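Long-range contact in CAMK/CAMK2 protein kinase (Salpingoeca rosetta, PDB 5IG1), which probably transfers phosphate from ATP to serine and threonine residues of proteins, as the kinase domain of a likely calmodulin-binding enzyme: residues 113-126 with 202-214. Sequence-based numbering, arbitrary orientation.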
loop_
_atom_site.group_PDB
_atom_site.type_symbol
_atom_site.label_atom_id
_atom_site.label_comp_id
_atom_site.label_asym_id
_atom_site.label_seq_id
_atom_site.Cartn_x
_atom_site.Cartn_y
_atom_site.Cartn_z
ATOM N N TYR A 113 4.455 12.862 -16.506
ATOM C CA TYR A 113 4.328 11.545 -15.902
ATOM C C TYR A 113 4.365 10.529 -17.031
ATOM O O TYR A 113 3.580 10.625 -17.979
ATOM C CB TYR A 113 3.034 11.427 -15.091
ATOM C CG TYR A 113 2.775 10.051 -14.536
ATOM C CD1 TYR A 113 3.501 9.570 -13.459
ATOM C CD2 TYR A 113 1.799 9.236 -15.083
ATOM C CE1 TYR A 113 3.268 8.309 -12.946
ATOM C CE2 TYR A 113 1.555 7.980 -14.580
ATOM C CZ TYR A 113 2.295 7.513 -13.512
ATOM O OH TYR A 113 2.062 6.253 -13.001
ATOM N N ASN A 114 5.288 9.577 -16.939
ATOM C CA ASN A 114 5.482 8.595 -17.987
ATOM C C ASN A 114 5.730 7.239 -17.343
ATOM O O ASN A 114 5.759 7.105 -16.115
ATOM C CB ASN A 114 6.632 9.002 -18.914
ATOM C CG ASN A 114 7.948 9.166 -18.183
ATOM O OD1 ASN A 114 7.988 9.273 -16.958
ATOM N ND2 ASN A 114 9.038 9.199 -18.941
ATOM N N GLU A 115 5.919 6.223 -18.187
ATOM C CA GLU A 115 6.126 4.875 -17.676
ATOM C C GLU A 115 7.361 4.796 -16.799
ATOM O O GLU A 115 7.423 3.948 -15.908
ATOM C CB GLU A 115 6.261 3.871 -18.819
ATOM C CG GLU A 115 4.999 3.548 -19.572
ATOM C CD GLU A 115 5.236 2.436 -20.565
ATOM O OE1 GLU A 115 6.203 1.673 -20.356
ATOM O OE2 GLU A 115 4.474 2.329 -21.551
ATOM N N LYS A 116 8.367 5.635 -17.059
ATOM C CA LYS A 116 9.576 5.604 -16.243
ATOM C C LYS A 116 9.276 6.010 -14.806
ATOM O O LYS A 116 9.766 5.377 -13.863
ATOM C CB LYS A 116 10.647 6.505 -16.857
ATOM C CG LYS A 116 11.106 6.065 -18.239
ATOM C CD LYS A 116 12.188 6.973 -18.776
ATOM C CE LYS A 116 12.506 6.663 -20.231
ATOM N NZ LYS A 116 13.022 5.282 -20.404
ATOM N N ASP A 117 8.466 7.055 -14.618
ATOM C CA ASP A 117 8.027 7.413 -13.273
ATOM C C ASP A 117 7.250 6.271 -12.633
ATOM O O ASP A 117 7.488 5.909 -11.474
ATOM C CB ASP A 117 7.178 8.682 -13.315
ATOM C CG ASP A 117 7.938 9.871 -13.861
ATOM O OD1 ASP A 117 9.156 9.730 -14.097
ATOM O OD2 ASP A 117 7.326 10.947 -14.039
ATOM N N ALA A 118 6.315 5.681 -13.386
ATOM C CA ALA A 118 5.536 4.569 -12.855
ATOM C C ALA A 118 6.431 3.394 -12.487
ATOM O O ALA A 118 6.134 2.648 -11.545
ATOM C CB ALA A 118 4.476 4.143 -13.871
ATOM N N SER A 119 7.536 3.229 -13.204
ATOM C CA SER A 119 8.478 2.158 -12.925
ATOM C C SER A 119 9.325 2.475 -11.707
ATOM O O SER A 119 9.747 1.560 -11.000
ATOM C CB SER A 119 9.365 1.913 -14.147
ATOM O OG SER A 119 10.221 0.800 -13.950
ATOM N N ALA A 120 9.606 3.754 -11.461
ATOM C CA ALA A 120 10.297 4.133 -10.235
ATOM C C ALA A 120 9.411 3.880 -9.024
ATOM O O ALA A 120 9.852 3.298 -8.023
ATOM C CB ALA A 120 10.714 5.600 -10.308
ATOM N N CYS A 121 8.145 4.298 -9.108
ATOM C CA CYS A 121 7.197 4.013 -8.038
ATOM C C CYS A 121 7.083 2.513 -7.803
ATOM O O CYS A 121 7.233 2.031 -6.671
ATOM C CB CYS A 121 5.831 4.607 -8.380
ATOM S SG CYS A 121 5.811 6.394 -8.543
ATOM N N MET A 122 6.835 1.757 -8.873
ATOM C CA MET A 122 6.680 0.316 -8.721
ATOM C C MET A 122 7.961 -0.331 -8.238
ATOM O O MET A 122 7.915 -1.351 -7.551
ATOM C CB MET A 122 6.237 -0.314 -10.038
ATOM C CG MET A 122 4.753 -0.201 -10.262
ATOM S SD MET A 122 3.893 -1.063 -8.944
ATOM C CE MET A 122 4.723 -2.643 -9.030
ATOM N N HIS A 123 9.109 0.226 -8.604
ATOM C CA HIS A 123 10.366 -0.311 -8.109
ATOM C C HIS A 123 10.447 -0.160 -6.599
ATOM O O HIS A 123 10.809 -1.105 -5.891
ATOM C CB HIS A 123 11.544 0.387 -8.785
ATOM C CG HIS A 123 12.874 -0.052 -8.263
ATOM N ND1 HIS A 123 13.623 -1.043 -8.861
ATOM C CD2 HIS A 123 13.579 0.346 -7.177
ATOM C CE1 HIS A 123 14.737 -1.225 -8.177
ATOM N NE2 HIS A 123 14.734 -0.395 -7.149
ATOM N N GLN A 124 10.103 1.025 -6.086
ATOM C CA GLN A 124 10.131 1.227 -4.641
ATOM C C GLN A 124 9.122 0.328 -3.930
ATOM O O GLN A 124 9.456 -0.316 -2.922
ATOM C CB GLN A 124 9.874 2.696 -4.332
ATOM C CG GLN A 124 10.850 3.613 -5.038
ATOM C CD GLN A 124 10.466 5.074 -4.924
ATOM O OE1 GLN A 124 10.405 5.623 -3.828
ATOM N NE2 GLN A 124 10.193 5.709 -6.061
ATOM N N ILE A 125 7.888 0.269 -4.439
ATOM C CA ILE A 125 6.880 -0.614 -3.857
ATOM C C ILE A 125 7.386 -2.051 -3.841
ATOM O O ILE A 125 7.313 -2.749 -2.822
ATOM C CB ILE A 125 5.555 -0.495 -4.630
ATOM C CG1 ILE A 125 5.039 0.942 -4.591
ATOM C CG2 ILE A 125 4.513 -1.471 -4.080
ATOM C CD1 ILE A 125 3.871 1.180 -5.508
ATOM N N LEU A 126 7.931 -2.503 -4.968
ATOM C CA LEU A 126 8.397 -3.880 -5.075
ATOM C C LEU A 126 9.554 -4.151 -4.126
ATOM O O LEU A 126 9.633 -5.233 -3.548
ATOM C CB LEU A 126 8.802 -4.196 -6.516
ATOM C CG LEU A 126 7.651 -4.507 -7.474
ATOM C CD1 LEU A 126 8.185 -4.746 -8.873
ATOM C CD2 LEU A 126 6.861 -5.718 -6.996
ATOM N N TRP A 202 -0.294 -9.660 -6.815
ATOM C CA TRP A 202 -1.526 -9.364 -7.533
ATOM C C TRP A 202 -1.886 -7.891 -7.396
ATOM O O TRP A 202 -2.068 -7.189 -8.398
ATOM C CB TRP A 202 -2.661 -10.251 -7.024
ATOM C CG TRP A 202 -3.949 -9.993 -7.726
ATOM C CD1 TRP A 202 -4.897 -9.075 -7.385
ATOM C CD2 TRP A 202 -4.425 -10.646 -8.902
ATOM N NE1 TRP A 202 -5.939 -9.122 -8.276
ATOM C CE2 TRP A 202 -5.674 -10.084 -9.215
ATOM C CE3 TRP A 202 -3.920 -11.662 -9.719
ATOM C CZ2 TRP A 202 -6.428 -10.502 -10.309
ATOM C CZ3 TRP A 202 -4.671 -12.074 -10.806
ATOM C CH2 TRP A 202 -5.908 -11.492 -11.092
ATOM N N ALA A 203 -1.952 -7.396 -6.156
ATOM C CA ALA A 203 -2.292 -5.993 -5.956
ATOM C C ALA A 203 -1.352 -5.092 -6.743
ATOM O O ALA A 203 -1.796 -4.129 -7.387
ATOM C CB ALA A 203 -2.258 -5.641 -4.471
ATOM N N CYS A 204 -0.054 -5.420 -6.750
ATOM C CA CYS A 204 0.896 -4.590 -7.480
ATOM C C CYS A 204 0.496 -4.485 -8.943
ATOM O O CYS A 204 0.453 -3.385 -9.509
ATOM C CB CYS A 204 2.315 -5.140 -7.335
ATOM S SG CYS A 204 3.071 -4.765 -5.759
ATOM N N GLY A 205 0.149 -5.617 -9.552
ATOM C CA GLY A 205 -0.371 -5.615 -10.906
ATOM C C GLY A 205 -1.509 -4.630 -11.047
ATOM O O GLY A 205 -1.442 -3.708 -11.868
ATOM N N VAL A 206 -2.530 -4.780 -10.199
ATOM C CA VAL A 206 -3.679 -3.884 -10.260
ATOM C C VAL A 206 -3.224 -2.446 -10.102
ATOM O O VAL A 206 -3.720 -1.542 -10.783
ATOM C CB VAL A 206 -4.713 -4.274 -9.190
ATOM C CG1 VAL A 206 -5.939 -3.403 -9.296
ATOM C CG2 VAL A 206 -5.081 -5.744 -9.332
ATOM N N ILE A 207 -2.259 -2.214 -9.211
ATOM C CA ILE A 207 -1.748 -0.864 -8.997
ATOM C C ILE A 207 -0.992 -0.387 -10.230
ATOM O O ILE A 207 -1.213 0.726 -10.728
ATOM C CB ILE A 207 -0.864 -0.837 -7.737
ATOM C CG1 ILE A 207 -1.713 -1.060 -6.485
ATOM C CG2 ILE A 207 -0.071 0.459 -7.641
ATOM C CD1 ILE A 207 -0.884 -1.257 -5.246
ATOM N N LEU A 208 -0.118 -1.245 -10.763
ATOM C CA LEU A 208 0.697 -0.856 -11.906
ATOM C C LEU A 208 -0.186 -0.463 -13.083
ATOM O O LEU A 208 -0.003 0.604 -13.685
ATOM C CB LEU A 208 1.647 -1.996 -12.272
ATOM C CG LEU A 208 2.482 -1.830 -13.541
ATOM C CD1 LEU A 208 3.192 -0.478 -13.541
ATOM C CD2 LEU A 208 3.488 -2.968 -13.678
ATOM N N TYR A 209 -1.174 -1.308 -13.399
ATOM C CA TYR A 209 -2.217 -0.987 -14.366
ATOM C C TYR A 209 -2.717 0.441 -14.191
ATOM O O TYR A 209 -2.662 1.251 -15.124
ATOM C CB TYR A 209 -3.364 -1.988 -14.210
ATOM C CG TYR A 209 -4.372 -2.033 -15.328
ATOM C CD1 TYR A 209 -5.403 -1.112 -15.394
ATOM C CD2 TYR A 209 -4.324 -3.029 -16.290
ATOM C CE1 TYR A 209 -6.350 -1.165 -16.407
ATOM C CE2 TYR A 209 -5.264 -3.091 -17.301
ATOM C CZ TYR A 209 -6.271 -2.151 -17.356
ATOM O OH TYR A 209 -7.203 -2.201 -18.364
ATOM N N ILE A 210 -3.177 0.774 -12.981
ATOM C CA ILE A 210 -3.676 2.125 -12.740
ATOM C C ILE A 210 -2.590 3.144 -13.059
ATOM O O ILE A 210 -2.802 4.084 -13.836
ATOM C CB ILE A 210 -4.181 2.261 -11.295
ATOM C CG1 ILE A 210 -5.178 1.144 -10.993
ATOM C CG2 ILE A 210 -4.849 3.604 -11.106
ATOM C CD1 ILE A 210 -5.534 1.021 -9.527
ATOM N N LEU A 211 -1.390 2.923 -12.513
ATOM C CA LEU A 211 -0.258 3.814 -12.734
ATOM C C LEU A 211 -0.035 4.112 -14.206
ATOM O O LEU A 211 0.496 5.174 -14.536
ATOM C CB LEU A 211 1.016 3.200 -12.134
ATOM C CG LEU A 211 1.191 3.245 -10.613
ATOM C CD1 LEU A 211 2.524 2.634 -10.183
ATOM C CD2 LEU A 211 1.099 4.678 -10.137
ATOM N N LEU A 212 -0.442 3.212 -15.102
ATOM C CA LEU A 212 -0.215 3.442 -16.520
ATOM C C LEU A 212 -1.373 4.161 -17.199
ATOM O O LEU A 212 -1.126 4.996 -18.079
ATOM C CB LEU A 212 0.051 2.113 -17.226
ATOM C CG LEU A 212 1.280 1.378 -16.685
ATOM C CD1 LEU A 212 1.617 0.159 -17.513
ATOM C CD2 LEU A 212 2.461 2.334 -16.618
ATOM N N VAL A 213 -2.620 3.886 -16.810
ATOM C CA VAL A 213 -3.766 4.407 -17.554
ATOM C C VAL A 213 -4.756 5.171 -16.697
ATOM O O VAL A 213 -5.615 5.875 -17.262
ATOM C CB VAL A 213 -4.506 3.285 -18.331
ATOM C CG1 VAL A 213 -3.651 2.754 -19.493
ATOM C CG2 VAL A 213 -4.931 2.152 -17.390
ATOM N N GLY A 214 -4.744 5.062 -15.369
ATOM C CA GLY A 214 -5.610 5.881 -14.558
ATOM C C GLY A 214 -6.928 5.259 -14.171
ATOM O O GLY A 214 -7.729 5.930 -13.518
#
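Leu211 is the main bump on helix 202-213, and it enters a hollow of segment 113-126 walled by Ala118, Cys121 and Met122 of the helix and by Tyr113 just before it. Its CB lies 4.0 Å from Ala118 CB, and where that small methyl sits the backbones come nearest, with Leu211 CA 5.8 Å from Ala118 CA. Further out, Leu211 CD1 meets Met122 CG at 3.6 Å, while CD2 turns to the hydroxyl of Tyr113. Met122 is the answering bump: bent at chi2 and chi3, its chain crosses Leu208 at about a right angle and carries CE to Cys204 CB, 3.9 Å away. Cys204 SG in turn nestles against Ile125 CG2 and Leu126 CD2. The axes run nearly antiparallel, at 154° and 9.5 Å apart, a pairing of two long helices within the helical C-terminal lobe of the protein kinase fold. At the other end Leu212 CD2 fits between Ala118 CB, 3.9 Å away, and the CG of Glu115, whose carboxylate leads off to Thr246 and Trp275. Tyr113 closes the hollow from the loop before the helix. A chi1 of 175° turns the ring away from the Tyr113 N and edge-on to Leu211 O, which lies in the ring plane and accepts a hydrogen bond from Tyr113 OH. A phenylalanine here would probably leave the Leu211 carbonyl without its hydroxyl donor. Leu291 of helix 288-302 and Ile107 of helix 103-107 also pack on the tyrosine, and Phe104 touches Leu211.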